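Lipoprotein (Leptospira interrogans serogroup Icterohaemorrhagiae serovar copenhageni, PDB 6OE6) is of unknown function but is a predicted lipoprotein with an all-beta fold of two facing sheets. Local coordinates at residues E15-L21 / T53-R59; T42-L46 / I121-E125. All coordinates share one frame; numbering follows the deposited sequence.

How the interactions relate
Interaction 1 is mostly buried and pairs two neighbouring strands of one sheet through a full antiparallel ladder, joined by eight backbone hydrogen bonds, with aromatic side chains on the inner face. Interaction 2 is only partly buried and brings the loop 42-46 to a strand of the other sheet; here a two-pronged salt bridge, two bridging waters with a third more weakly held, and a small apolar patch replace the ladder. The two meet directly: Y58 OH bonds to D122 OD2, W18 NE1 bonds to T42 O, and F16 and W18 pack against V124. Their segments alternate along the chain. Strand 15-21 and loop 42-46 share the seam between the sheets, where W18 meets T42 and L46.

Interaction 1. Residues E15-L21 / T53-R59. With FMT (formic acid), chain D.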
loop_
_atom_site.group_PDB
_atom_site.type_symbol
_atom_site.label_atom_id
_atom_site.label_comp_id
_atom_site.label_asym_id
_atom_site.label_seq_id
_atom_site.Cartn_x
_atom_site.Cartn_y
_atom_site.Cartn_z
ATOM N N GLU A 15 -3.341 -9.222 6.696
ATOM C CA GLU A 15 -2.209 -9.380 5.787
ATOM C C GLU A 15 -2.374 -8.483 4.575
ATOM O O GLU A 15 -3.473 -8.397 4.019
ATOM C CB GLU A 15 -2.074 -10.824 5.279
ATOM C CG GLU A 15 -1.565 -11.821 6.303
ATOM C CD GLU A 15 -1.479 -13.229 5.735
ATOM O OE1 GLU A 15 -2.288 -13.560 4.838
ATOM O OE2 GLU A 15 -0.597 -13.998 6.182
ATOM N N PHE A 16 -1.272 -7.860 4.147
ATOM C CA PHE A 16 -1.213 -7.128 2.879
ATOM C C PHE A 16 -0.516 -7.971 1.812
ATOM O O PHE A 16 0.464 -8.668 2.098
ATOM C CB PHE A 16 -0.462 -5.803 3.024
ATOM C CG PHE A 16 -1.182 -4.772 3.846
ATOM C CD1 PHE A 16 -2.102 -3.924 3.250
ATOM C CD2 PHE A 16 -0.910 -4.630 5.204
ATOM C CE1 PHE A 16 -2.778 -2.947 3.991
ATOM C CE2 PHE A 16 -1.552 -3.665 5.963
ATOM C CZ PHE A 16 -2.511 -2.817 5.356
ATOM N N GLY A 17 -1.033 -7.903 0.579
ATOM C CA GLY A 17 -0.390 -8.533 -0.553
ATOM C C GLY A 17 -0.307 -7.543 -1.699
ATOM O O GLY A 17 -1.084 -6.598 -1.773
ATOM N N TRP A 18 0.650 -7.779 -2.603
ATOM C CA TRP A 18 0.968 -6.797 -3.631
ATOM C C TRP A 18 1.267 -7.467 -4.959
ATOM O O TRP A 18 1.785 -8.585 -5.008
ATOM C CB TRP A 18 2.182 -5.935 -3.232
ATOM C CG TRP A 18 2.110 -5.487 -1.800
ATOM C CD1 TRP A 18 2.442 -6.219 -0.688
ATOM C CD2 TRP A 18 1.658 -4.219 -1.326
ATOM N NE1 TRP A 18 2.228 -5.477 0.445
ATOM C CE2 TRP A 18 1.751 -4.240 0.079
ATOM C CE3 TRP A 18 1.188 -3.063 -1.955
ATOM C CZ2 TRP A 18 1.381 -3.151 0.869
ATOM C CZ3 TRP A 18 0.830 -1.979 -1.168
ATOM C CH2 TRP A 18 0.927 -2.031 0.227
ATOM N N VAL A 19 0.962 -6.753 -6.042
ATOM C CA VAL A 19 1.443 -7.126 -7.373
ATOM C C VAL A 19 1.640 -5.839 -8.158
ATOM O O VAL A 19 0.904 -4.868 -7.966
ATOM C CB VAL A 19 0.490 -8.112 -8.094
ATOM C CG1 VAL A 19 -0.896 -7.502 -8.307
ATOM C CG2 VAL A 19 1.077 -8.536 -9.422
ATOM N N LEU A 20 2.678 -5.810 -8.993
ATOM C CA LEU A 20 2.973 -4.654 -9.829
ATOM C C LEU A 20 2.448 -4.908 -11.236
ATOM O O LEU A 20 2.715 -5.969 -11.811
ATOM C CB LEU A 20 4.475 -4.381 -9.864
ATOM C CG LEU A 20 5.167 -4.020 -8.559
ATOM C CD1 LEU A 20 6.645 -3.825 -8.791
ATOM C CD2 LEU A 20 4.546 -2.731 -8.012
ATOM N N LEU A 21 1.716 -3.935 -11.789
ATOM C CA LEU A 21 1.053 -4.083 -13.083
ATOM C C LEU A 21 1.579 -3.071 -14.090
ATOM O O LEU A 21 1.717 -1.885 -13.783
ATOM C CB LEU A 21 -0.456 -3.913 -12.948
ATOM C CG LEU A 21 -1.298 -5.112 -12.527
ATOM C CD1 LEU A 21 -2.701 -4.947 -13.113
ATOM C CD2 LEU A 21 -0.666 -6.417 -12.979
ATOM N N THR A 53 1.862 0.155 -11.903
ATOM C CA THR A 53 0.726 0.397 -11.020
ATOM C C THR A 53 0.828 -0.555 -9.833
ATOM O O THR A 53 1.044 -1.756 -10.006
ATOM C CB THR A 53 -0.584 0.247 -11.802
ATOM O OG1 THR A 53 -0.686 1.332 -12.738
ATOM C CG2 THR A 53 -1.804 0.309 -10.874
ATOM N N ILE A 54 0.745 -0.003 -8.622
ATOM C CA ILE A 54 0.943 -0.760 -7.387
ATOM C C ILE A 54 -0.424 -1.263 -6.950
ATOM O O ILE A 54 -1.271 -0.462 -6.552
ATOM C CB ILE A 54 1.571 0.106 -6.297
ATOM C CG1 ILE A 54 2.961 0.648 -6.743
ATOM C CG2 ILE A 54 1.624 -0.686 -4.936
ATOM C CD1 ILE A 54 3.467 1.886 -5.940
ATOM N N CYS A 55 -0.647 -2.575 -7.025
ATOM C CA CYS A 55 -1.937 -3.172 -6.670
ATOM C C CYS A 55 -1.823 -3.884 -5.331
ATOM O O CYS A 55 -0.880 -4.653 -5.117
ATOM C CB CYS A 55 -2.398 -4.172 -7.731
ATOM S SG CYS A 55 -2.438 -3.499 -9.398
ATOM N N TYR A 56 -2.773 -3.639 -4.433
ATOM C CA TYR A 56 -2.736 -4.297 -3.138
ATOM C C TYR A 56 -4.022 -5.061 -2.872
ATOM O O TYR A 56 -5.090 -4.816 -3.459
ATOM C CB TYR A 56 -2.465 -3.302 -1.972
ATOM C CG TYR A 56 -3.684 -2.461 -1.639
ATOM C CD1 TYR A 56 -4.625 -2.897 -0.709
ATOM C CD2 TYR A 56 -3.891 -1.248 -2.258
ATOM C CE1 TYR A 56 -5.755 -2.146 -0.429
ATOM C CE2 TYR A 56 -5.006 -0.494 -1.988
ATOM C CZ TYR A 56 -5.933 -0.942 -1.066
ATOM O OH TYR A 56 -7.051 -0.171 -0.814
ATOM N N ILE A 57 -3.882 -6.033 -1.988
ATOM C CA ILE A 57 -5.012 -6.716 -1.390
ATOM C C ILE A 57 -4.796 -6.645 0.114
ATOM O O ILE A 57 -3.652 -6.651 0.590
ATOM C CB ILE A 57 -5.132 -8.172 -1.897
ATOM C CG1 ILE A 57 -6.465 -8.780 -1.472
ATOM C CG2 ILE A 57 -3.959 -9.025 -1.414
ATOM C CD1 ILE A 57 -6.788 -10.100 -2.175
ATOM N N TYR A 58 -5.886 -6.516 0.868
ATOM C CA TYR A 58 -5.820 -6.654 2.320
ATOM C C TYR A 58 -6.776 -7.744 2.772
ATOM O O TYR A 58 -7.967 -7.690 2.461
ATOM C CB TYR A 58 -6.143 -5.338 3.047
ATOM C CG TYR A 58 -5.995 -5.473 4.547
ATOM C CD1 TYR A 58 -4.743 -5.597 5.132
ATOM C CD2 TYR A 58 -7.106 -5.522 5.376
ATOM C CE1 TYR A 58 -4.605 -5.741 6.499
ATOM C CE2 TYR A 58 -6.975 -5.662 6.739
ATOM C CZ TYR A 58 -5.725 -5.769 7.298
ATOM O OH TYR A 58 -5.589 -5.920 8.657
ATOM N N ARG A 59 -6.261 -8.724 3.504
ATOM C CA ARG A 59 -7.093 -9.793 4.049
ATOM C C ARG A 59 -7.296 -9.543 5.536
ATOM O O ARG A 59 -6.327 -9.521 6.301
ATOM C CB ARG A 59 -6.475 -11.169 3.817
ATOM C CG ARG A 59 -7.392 -12.305 4.328
ATOM C CD ARG A 59 -7.010 -13.676 3.787
ATOM N NE ARG A 59 -6.423 -13.598 2.453
ATOM C CZ ARG A 59 -5.245 -14.118 2.121
ATOM N NH1 ARG A 59 -4.529 -14.780 3.023
ATOM N NH2 ARG A 59 -4.789 -13.986 0.882
HETATM C C FMT D . -7.287 2.379 -3.629
HETATM O O1 FMT D . -7.601 2.088 -4.775
HETATM O O2 FMT D . -7.526 1.633 -2.680
#
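Strands 15-21 and 53-59 run antiparallel and are joined by eight backbone hydrogen bonds, two each at the pairs E15-R59, G17-I57, V19-C55 and L21-T53. The R59 N to E15 O bond is 2.9 Å long and nearly straight, at 169°. CA-H...O contacts occur at the non-hydrogen-bonded pairs, as where Y56 CA lies 3.1 Å from G17 O.

Aromatic contacts dominate the face carrying F16, W18, Y56 and Y58. Y58 CD1 sits over the centre of the F16 ring, 3.5 Å from F16 CE1, with the two planes 49° apart. Y58 CG lies anti to the backbone N (chi1 -177°), which turns the ring to run along its own strand, with its CD1 side against F16. Y56 CB makes a CH-pi contact over the six-membered ring of W18, while I54 CG2 meets that ring at its edge, 3.8 Å from W18 CE3. On the other face, G17 leaves room for I57 CG2, and C55 SG touches L21 CG at 3.7 Å.

At the E15-R59 end, E15 OE1 forms a salt bridge with R59 NH1 at 3.1 Å, although R59 is poorly ordered. Y56 OH donates at 2.6 Å to O2 of a formic acid, probably from the crystallisation liquor.

Strands 40-41 and 97-102 flank the pair within its sheet, and strands 108-116 and 119-129 cover the aromatic face in a beta-sandwich-like packing.

Interaction 2. Residues T42-L46 / I121-E125; sequences TRKNL and IDEVE
R43 reaches along strand 121-125 from the loop, beginning with CB, which rests 3.9 Å from V124 CG2. Its CG stands between the backbone N and the carbonyl carbon (chi1 59°), and a bend at chi3 carries the guanidinium to D122. There the group grips the carboxylate end-on: NH1 bonds to D122 OD1 and NH2 to D122 OD2, each at 3.0 Å. The two flat groups are only 17° apart, and both oxygens are met on their syn sides. NH1 also donates to a water, 2.9 Å away, that passes a hydrogen bond on to E123 O, while NH2 has a further acceptor in G14 O.

Strand 119-129 belongs to a mixed sheet and carries a classic beta bulge, in which I121 and D122 both face V114. D122 has further donors: E123 N on the anti side of OD1, and Y58 OH at OD2. An aspartate suits this place, being short and able to offer an oxygen to each arginine nitrogen.

Farther along, L46 supplies a branched apolar side chain to a buried spot, its CD1 3.8 Å from V124 CG2, with W18 packed alongside. Another water accepts from L46 N and donates to E125 O at 2.7 Å, bridging loop and strand backbones.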
loop_
_atom_site.group_PDB
_atom_site.type_symbol
_atom_site.label_atom_id
_atom_site.label_comp_id
_atom_site.label_asym_id
_atom_site.label_seq_id
_atom_site.Cartn_x
_atom_site.Cartn_y
_atom_site.Cartn_z
ATOM N N THR A 42 3.341 -9.762 1.991
ATOM C CA THR A 42 4.419 -9.270 2.844
ATOM C C THR A 42 4.147 -7.820 3.210
ATOM O O THR A 42 3.446 -7.097 2.496
ATOM C CB THR A 42 5.789 -9.388 2.174
ATOM O OG1 THR A 42 6.774 -8.809 3.034
ATOM C CG2 THR A 42 5.799 -8.659 0.839
ATOM N N ARG A 43 4.725 -7.400 4.336
ATOM C CA ARG A 43 4.601 -6.019 4.782
ATOM C C ARG A 43 5.956 -5.426 5.137
ATOM O O ARG A 43 6.012 -4.413 5.837
ATOM C CB ARG A 43 3.638 -5.918 5.975
ATOM C CG ARG A 43 4.060 -6.756 7.174
ATOM C CD ARG A 43 3.238 -6.466 8.429
ATOM N NE ARG A 43 1.862 -6.956 8.336
ATOM C CZ ARG A 43 0.781 -6.227 8.600
ATOM N NH1 ARG A 43 0.900 -4.961 8.984
ATOM N NH2 ARG A 43 -0.428 -6.772 8.493
ATOM N N LYS A 44 7.052 -6.050 4.698
ATOM C CA LYS A 44 8.394 -5.627 5.077
ATOM C C LYS A 44 9.204 -5.218 3.853
ATOM O O LYS A 44 9.136 -5.868 2.800
ATOM C CB LYS A 44 9.141 -6.746 5.847
ATOM N N ASN A 45 9.979 -4.137 4.009
ATOM C CA ASN A 45 10.954 -3.695 3.013
ATOM C C ASN A 45 10.310 -3.511 1.639
ATOM O O ASN A 45 10.848 -3.933 0.617
ATOM C CB ASN A 45 12.140 -4.667 2.925
ATOM C CG ASN A 45 12.840 -4.873 4.267
ATOM O OD1 ASN A 45 13.011 -6.007 4.723
ATOM N ND2 ASN A 45 13.252 -3.779 4.897
ATOM N N LEU A 46 9.143 -2.876 1.606
ATOM C CA LEU A 46 8.438 -2.715 0.345
ATOM C C LEU A 46 9.011 -1.525 -0.422
ATOM O O LEU A 46 8.975 -0.377 0.063
ATOM C CB LEU A 46 6.946 -2.551 0.598
ATOM C CG LEU A 46 6.229 -3.707 1.293
ATOM C CD1 LEU A 46 4.794 -3.280 1.591
ATOM C CD2 LEU A 46 6.233 -4.946 0.395
ATOM N N ILE A 121 -7.246 -0.317 11.916
ATOM C CA ILE A 121 -6.971 -1.688 12.333
ATOM C C ILE A 121 -5.653 -2.217 11.798
ATOM O O ILE A 121 -5.191 -3.267 12.271
ATOM C CB ILE A 121 -8.110 -2.649 11.925
ATOM C CG1 ILE A 121 -8.255 -2.649 10.399
ATOM C CG2 ILE A 121 -9.416 -2.283 12.618
ATOM C CD1 ILE A 121 -9.080 -3.772 9.888
ATOM N N ASP A 122 -5.031 -1.541 10.835
ATOM C CA ASP A 122 -3.768 -2.021 10.301
ATOM C C ASP A 122 -3.179 -0.920 9.432
ATOM O O ASP A 122 -3.878 0.005 9.012
ATOM C CB ASP A 122 -3.951 -3.302 9.490
ATOM C CG ASP A 122 -2.780 -4.245 9.608
ATOM O OD1 ASP A 122 -1.661 -3.802 9.938
ATOM O OD2 ASP A 122 -2.994 -5.449 9.373
ATOM N N GLU A 123 -1.875 -1.017 9.200
ATOM C CA GLU A 123 -1.191 -0.032 8.376
ATOM C C GLU A 123 0.126 -0.629 7.907
ATOM O O GLU A 123 0.647 -1.572 8.501
ATOM C CB GLU A 123 -0.959 1.281 9.141
ATOM C CG GLU A 123 0.073 1.186 10.238
ATOM C CD GLU A 123 0.067 2.412 11.133
ATOM O OE1 GLU A 123 -0.995 2.708 11.722
ATOM O OE2 GLU A 123 1.113 3.079 11.236
ATOM N N VAL A 124 0.659 -0.059 6.832
ATOM C CA VAL A 124 1.856 -0.580 6.180
ATOM C C VAL A 124 2.538 0.570 5.447
ATOM O O VAL A 124 1.873 1.450 4.885
ATOM C CB VAL A 124 1.506 -1.740 5.217
ATOM C CG1 VAL A 124 0.589 -1.251 4.101
ATOM C CG2 VAL A 124 2.786 -2.393 4.652
ATOM N N GLU A 125 3.867 0.580 5.479
ATOM C CA GLU A 125 4.668 1.554 4.743
ATOM C C GLU A 125 5.271 0.945 3.476
ATOM O O GLU A 125 5.631 -0.236 3.445
ATOM C CB GLU A 125 5.799 2.090 5.623
ATOM C CG GLU A 125 5.321 2.869 6.830
ATOM C CD GLU A 125 6.473 3.288 7.727
ATOM O OE1 GLU A 125 7.064 2.412 8.401
ATOM O OE2 GLU A 125 6.787 4.489 7.739
HETATM O O HOH W 1 5.161 -1.451 7.199
HETATM O O HOH W 2 2.996 -2.959 8.715
HETATM O O HOH W 3 7.688 -1.784 4.123
#